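Local coordinates for hypothetical protein (PDB 2O3L) that is of unknown function, a small all-helical, probably cytoplasmic protein of the DUF1048 family folded as a left-handed superhelix, at residues Q25-N30 with S70-L75; E15-V20 with A52-G57. All blocks are in the same frame, centred on the assembly; numbering follows the deposited sequence. Where two conformers were deposited one is given.

Contact 1 (Q25-N30 with S70-L75)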
loop_
_atom_site.group_PDB
_atom_site.type_symbol
_atom_site.label_atom_id
_atom_site.label_comp_id
_atom_site.label_asym_id
_atom_site.label_seq_id
_atom_site.Cartn_x
_atom_site.Cartn_y
_atom_site.Cartn_z
ATOM N N GLN A 25 -1.966 -1.574 -5.026
ATOM C CA GLN A 25 -1.142 -1.014 -6.099
ATOM C C GLN A 25 -1.933 -0.980 -7.415
ATOM O O GLN A 25 -1.993 0.054 -8.117
ATOM C CB GLN A 25 0.139 -1.835 -6.230
ATOM C CG GLN A 25 1.126 -1.285 -7.184
ATOM C CD GLN A 25 2.422 -2.038 -7.133
ATOM O OE1 GLN A 25 2.412 -3.267 -7.129
ATOM N NE2 GLN A 25 3.558 -1.309 -7.091
ATOM N N ASN A 26 -2.608 -2.076 -7.726
ATOM C CA ASN A 26 -3.399 -2.106 -8.933
ATOM C C ASN A 26 -4.582 -1.132 -8.855
ATOM O O ASN A 26 -4.921 -0.466 -9.847
ATOM C CB ASN A 26 -3.859 -3.527 -9.253
ATOM C CG ASN A 26 -2.766 -4.345 -9.920
ATOM O OD1 ASN A 26 -2.470 -4.155 -11.109
ATOM N ND2 ASN A 26 -2.141 -5.240 -9.159
ATOM N N TYR A 27 -5.227 -1.069 -7.703
ATOM C CA TYR A 27 -6.382 -0.184 -7.562
ATOM C C TYR A 27 -5.932 1.280 -7.858
ATOM O O TYR A 27 -6.564 2.023 -8.610
ATOM C CB TYR A 27 -7.013 -0.308 -6.188
ATOM C CG TYR A 27 -8.224 0.587 -6.040
ATOM C CD1 TYR A 27 -8.087 1.955 -5.736
ATOM C CD2 TYR A 27 -9.489 0.086 -6.192
ATOM C CE1 TYR A 27 -9.208 2.774 -5.589
ATOM C CE2 TYR A 27 -10.624 0.892 -6.062
ATOM C CZ TYR A 27 -10.477 2.226 -5.774
ATOM O OH TYR A 27 -11.596 2.984 -5.674
HETATM N N MSE A 28 -4.788 1.649 -7.312
HETATM C CA MSE A 28 -4.273 3.013 -7.454
HETATM C C MSE A 28 -3.890 3.329 -8.902
HETATM O O MSE A 28 -4.191 4.392 -9.410
HETATM C CB MSE A 28 -3.076 3.198 -6.513
HETATM C CG MSE A 28 -3.550 3.187 -5.079
HETATM SE SE MSE A 28 -2.121 3.553 -3.819
HETATM C CE MSE A 28 -1.386 5.078 -4.644
ATOM N N TRP A 29 -3.286 2.368 -9.581
ATOM C CA TRP A 29 -2.973 2.529 -10.990
ATOM C C TRP A 29 -4.248 2.556 -11.867
ATOM O O TRP A 29 -4.297 3.226 -12.899
ATOM C CB TRP A 29 -2.103 1.369 -11.426
ATOM C CG TRP A 29 -0.651 1.450 -11.025
ATOM C CD1 TRP A 29 0.076 2.564 -10.763
ATOM C CD2 TRP A 29 0.248 0.352 -10.928
ATOM N NE1 TRP A 29 1.377 2.225 -10.468
ATOM C CE2 TRP A 29 1.505 0.866 -10.576
ATOM C CE3 TRP A 29 0.095 -1.033 -11.055
ATOM C CZ2 TRP A 29 2.621 0.044 -10.368
ATOM C CZ3 TRP A 29 1.207 -1.853 -10.850
ATOM C CH2 TRP A 29 2.456 -1.306 -10.532
ATOM N N ASN A 30 -5.268 1.821 -11.439
ATOM C CA ASN A 30 -6.532 1.818 -12.117
ATOM C C ASN A 30 -7.268 3.126 -11.951
ATOM O O ASN A 30 -7.913 3.572 -12.876
ATOM C CB ASN A 30 -7.397 0.687 -11.582
ATOM C CG ASN A 30 -6.970 -0.702 -12.113
ATOM O OD1 ASN A 30 -6.248 -0.794 -13.103
ATOM N ND2 ASN A 30 -7.424 -1.768 -11.447
ATOM N N SER A 70 -12.142 0.294 -0.790
ATOM C CA SER A 70 -12.491 1.479 -0.054
ATOM C C SER A 70 -11.267 2.032 0.705
ATOM O O SER A 70 -11.103 3.247 0.795
ATOM C CB SER A 70 -13.672 1.200 0.860
ATOM O OG SER A 70 -13.827 2.268 1.737
ATOM N N PHE A 71 -10.412 1.152 1.212
ATOM C CA PHE A 71 -9.135 1.541 1.790
ATOM C C PHE A 71 -8.249 2.282 0.758
ATOM O O PHE A 71 -7.760 3.382 1.017
ATOM C CB PHE A 71 -8.388 0.306 2.308
ATOM C CG PHE A 71 -7.077 0.620 2.942
ATOM C CD1 PHE A 71 -7.027 1.158 4.215
ATOM C CD2 PHE A 71 -5.891 0.434 2.257
ATOM C CE1 PHE A 71 -5.795 1.468 4.797
ATOM C CE2 PHE A 71 -4.664 0.747 2.825
ATOM C CZ PHE A 71 -4.623 1.282 4.103
ATOM N N ALA A 72 -8.068 1.670 -0.407
ATOM C CA ALA A 72 -7.206 2.217 -1.430
ATOM C C ALA A 72 -7.794 3.523 -1.924
ATOM O O ALA A 72 -7.071 4.499 -2.128
ATOM C CB ALA A 72 -7.020 1.226 -2.553
ATOM N N ASP A 73 -9.118 3.571 -1.976
ATOM C CA ASP A 73 -9.824 4.706 -2.475
ATOM C C ASP A 73 -9.578 5.866 -1.530
ATOM O O ASP A 73 -9.325 6.970 -1.976
ATOM C CB ASP A 73 -11.310 4.386 -2.605
ATOM C CG ASP A 73 -12.051 5.409 -3.373
ATOM O OD1 ASP A 73 -11.633 5.701 -4.511
ATOM O OD2 ASP A 73 -13.058 5.910 -2.853
ATOM N N GLU A 74 -9.597 5.607 -0.232
ATOM C CA GLU A 74 -9.343 6.648 0.754
ATOM C C GLU A 74 -7.859 7.006 0.838
ATOM O O GLU A 74 -7.481 8.041 1.347
ATOM C CB GLU A 74 -9.808 6.189 2.126
ATOM C CG GLU A 74 -10.065 7.329 3.079
ATOM C CD GLU A 74 -10.488 6.851 4.451
ATOM O OE1 GLU A 74 -10.959 5.691 4.559
ATOM O OE2 GLU A 74 -10.334 7.639 5.422
ATOM N N LEU A 75 -7.014 6.111 0.391
ATOM C CA LEU A 75 -5.599 6.366 0.298
ATOM C C LEU A 75 -5.335 7.258 -0.948
ATOM O O LEU A 75 -4.657 8.247 -0.854
ATOM C CB LEU A 75 -4.891 5.006 0.218
ATOM C CG LEU A 75 -3.496 4.783 0.743
ATOM C CD1 LEU A 75 -3.305 5.172 2.198
ATOM C CD2 LEU A 75 -3.168 3.325 0.528
#
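Two helices of the DUF1048 left-handed superhelix, 15-31 and 68-82, pack here through Tyr27, Ala72 and Asp73. Their short segments cross at -53°, with the axes 9.4 Å apart at closest approach. Tyr27 and Ala72 form the nearest backbone pair, their CA atoms 6.6 Å apart. The Tyr27 ring reaches across with CG anti to the backbone N (chi1 -179°). The CG-CD1 side of the ring meets the Ala72 methyl obliquely, Tyr27 CD1 lying 3.4 Å from Ala72 CB. Farther out, CE1 passes the backbone of Asp73. The hydroxyl at the far end of the ring donates a hydrogen bond, Tyr27 OH to Asp73 OD1, 3.0 Å long. OD1 lies in the plane of the ring, but the hydroxyl meets it from above the carboxylate plane, 55° out of it. The ring and carboxylate planes stand nearly perpendicular. On the inner side the selenium of selenomethionine Met28 comes 4.5 Å from Leu75 CD2, a loose apolar touch. Met28 and Leu75 also lean on helix 36-56, and Tyr27 stacks on Phe31. The contact is thus graded: apolar toward helix 36-56 and polar at its exposed border, where the out-of-plane approach to Asp73 probably makes the bond a modest one.

Contact 2 (E15-V20 with A52-G57). With GOL (glycerol), chain C.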
loop_
_atom_site.group_PDB
_atom_site.type_symbol
_atom_site.label_atom_id
_atom_site.label_comp_id
_atom_site.label_asym_id
_atom_site.label_seq_id
_atom_site.Cartn_x
_atom_site.Cartn_y
_atom_site.Cartn_z
ATOM N N GLU A 15 2.586 -13.764 2.731
ATOM C CA GLU A 15 1.889 -13.836 1.450
ATOM C C GLU A 15 0.563 -13.034 1.436
ATOM O O GLU A 15 0.249 -12.382 0.442
ATOM C CB GLU A 15 1.648 -15.304 1.011
ATOM N N ASP A 16 -0.194 -13.055 2.528
ATOM C CA ASP A 16 -1.445 -12.318 2.528
ATOM C C ASP A 16 -1.213 -10.806 2.450
ATOM O O ASP A 16 -1.963 -10.106 1.767
ATOM C CB ASP A 16 -2.392 -12.723 3.666
ATOM C CG ASP A 16 -1.789 -12.612 5.058
ATOM O OD1 ASP A 16 -0.664 -12.096 5.265
ATOM O OD2 ASP A 16 -2.499 -13.061 5.987
ATOM N N TYR A 17 -0.164 -10.311 3.118
ATOM C CA TYR A 17 0.233 -8.918 3.010
ATOM C C TYR A 17 0.639 -8.589 1.569
ATOM O O TYR A 17 0.339 -7.506 1.044
ATOM C CB TYR A 17 1.399 -8.594 3.954
ATOM C CG TYR A 17 1.013 -8.165 5.344
ATOM C CD1 TYR A 17 0.742 -9.118 6.353
ATOM C CD2 TYR A 17 0.935 -6.797 5.682
ATOM C CE1 TYR A 17 0.383 -8.716 7.654
ATOM C CE2 TYR A 17 0.572 -6.374 6.982
ATOM C CZ TYR A 17 0.300 -7.341 7.953
ATOM O OH TYR A 17 -0.043 -6.951 9.198
ATOM N N GLN A 18 1.346 -9.508 0.941
ATOM C CA GLN A 18 1.746 -9.331 -0.440
ATOM C C GLN A 18 0.562 -9.204 -1.373
ATOM O O GLN A 18 0.602 -8.360 -2.268
ATOM C CB GLN A 18 2.646 -10.459 -0.912
ATOM C CG GLN A 18 3.984 -10.484 -0.140
ATOM C CD GLN A 18 4.908 -11.549 -0.679
ATOM O OE1 GLN A 18 5.087 -11.649 -1.876
ATOM N NE2 GLN A 18 5.474 -12.367 0.206
ATOM N N PHE A 19 -0.479 -10.023 -1.174
ATOM C CA PHE A 19 -1.591 -10.054 -2.125
ATOM C C PHE A 19 -2.379 -8.762 -1.983
ATOM O O PHE A 19 -2.790 -8.122 -2.974
ATOM C CB PHE A 19 -2.469 -11.271 -1.876
ATOM C CG PHE A 19 -3.549 -11.452 -2.890
ATOM C CD1 PHE A 19 -3.243 -11.858 -4.177
ATOM C CD2 PHE A 19 -4.881 -11.218 -2.556
ATOM C CE1 PHE A 19 -4.248 -12.034 -5.149
ATOM C CE2 PHE A 19 -5.896 -11.368 -3.508
ATOM C CZ PHE A 19 -5.574 -11.801 -4.816
ATOM N N VAL A 20 -2.560 -8.349 -0.737
ATOM C CA VAL A 20 -3.301 -7.145 -0.453
ATOM C C VAL A 20 -2.562 -5.892 -0.955
ATOM O O VAL A 20 -3.189 -5.012 -1.504
ATOM C CB VAL A 20 -3.644 -7.035 1.013
ATOM C CG1 VAL A 20 -4.264 -5.659 1.328
ATOM C CG2 VAL A 20 -4.640 -8.156 1.353
ATOM N N ALA A 52 5.458 -2.622 9.647
ATOM C CA ALA A 52 5.300 -2.504 11.086
ATOM C C ALA A 52 4.219 -3.457 11.584
ATOM O O ALA A 52 4.378 -4.167 12.580
ATOM C CB ALA A 52 4.956 -1.048 11.483
ATOM N N GLY A 53 3.082 -3.425 10.925
ATOM C CA GLY A 53 1.986 -4.293 11.301
ATOM C C GLY A 53 2.360 -5.774 11.288
ATOM O O GLY A 53 2.023 -6.493 12.228
ATOM N N ALA A 54 3.057 -6.222 10.241
ATOM C CA ALA A 54 3.525 -7.619 10.189
ATOM C C ALA A 54 4.514 -7.873 11.320
ATOM O O ALA A 54 4.450 -8.909 11.978
ATOM C CB ALA A 54 4.156 -7.937 8.860
ATOM N N ALA A 55 5.415 -6.926 11.572
ATOM C CA ALA A 55 6.336 -7.065 12.697
ATOM C C ALA A 55 5.633 -7.171 14.051
ATOM O O ALA A 55 6.119 -7.851 14.917
ATOM C CB ALA A 55 7.369 -5.929 12.737
ATOM N N GLU A 56 4.502 -6.502 14.238
ATOM C CA GLU A 56 3.769 -6.547 15.507
ATOM C C GLU A 56 2.883 -7.794 15.558
ATOM O O GLU A 56 2.311 -8.068 16.584
ATOM C CB GLU A 56 2.844 -5.315 15.645
ATOM C CG GLU A 56 3.570 -3.989 15.789
ATOM C CD GLU A 56 4.190 -3.780 17.133
ATOM O OE1 GLU A 56 3.787 -4.452 18.117
ATOM O OE2 GLU A 56 5.080 -2.914 17.203
ATOM N N GLY A 57 2.708 -8.477 14.422
ATOM C CA GLY A 57 1.943 -9.696 14.360
ATOM C C GLY A 57 0.473 -9.500 14.035
ATOM O O GLY A 57 -0.344 -10.403 14.280
HETATM C C1 GOL C . 0.823 -13.013 9.077
HETATM O O1 GOL C . 0.005 -12.353 8.121
HETATM C C2 GOL C . 0.867 -12.353 10.471
HETATM O O2 GOL C . -0.437 -12.061 10.907
HETATM C C3 GOL C . 1.717 -11.085 10.551
HETATM O O3 GOL C . 3.060 -11.375 10.934
#
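The Tyr17 ring carries the Ala54 methyl over one face and a glycerol hydroxyl, O1, at its edge in the ring plane. Phe50 adds an edge-to-face ring contact. The site joins the start of helix 15-31 to the end of helix 36-56 in the left-handed superhelix. Ala54 CB makes a CH-pi contact, 4.1 Å from the ring centroid and 17° off the normal. It sits offset toward the rim, near CZ and CE1. The phenol end lies against the backbone, with Tyr17 OH 3.4 Å from Gly53 C. The hydroxyl is also close to Ala54 N, but at a poor angle for a hydrogen bond. Its hydrogen bond is instead to the carbonyl O of Arg58, just past the helix end. Gly57, with positive phi (91°), closes that helix in a Schellman motif. Val60 and Ile63 of helix 60-64 also touch Tyr17, which is buried. Glycerol, probably from the crystallisation liquor, links the two helices. Asp16 has two conformers; in the one given, its OD1 accepts a hydrogen bond from glycerol O1 at 2.9 Å, a bond that depends on that conformer. At the other end, glycerol O3 donates to Ala54 O over 3.0 Å.

Both contacts use helix 15-31, which pairs through residues 25-30 with helix 68-82 and through residues 15-20 with helix 36-56. They lie on opposite sides of the chain's centre, about 17 Å apart between centres, and do not touch. Each is partly buried and turns on a tyrosine beside an alanine methyl. Contact 1 is nearer the centre and buries about twice the surface. Its tyrosine is partly exposed and bonds to a side-chain carboxylate across the interface. In contact 2 the tyrosine is buried, and its hydroxyl bonds to a main-chain carbonyl beyond the paired segment. No hydrogen bond joins its two segments directly; a glycerol, probably from crystallisation, adds a polar bridge in the conformer given.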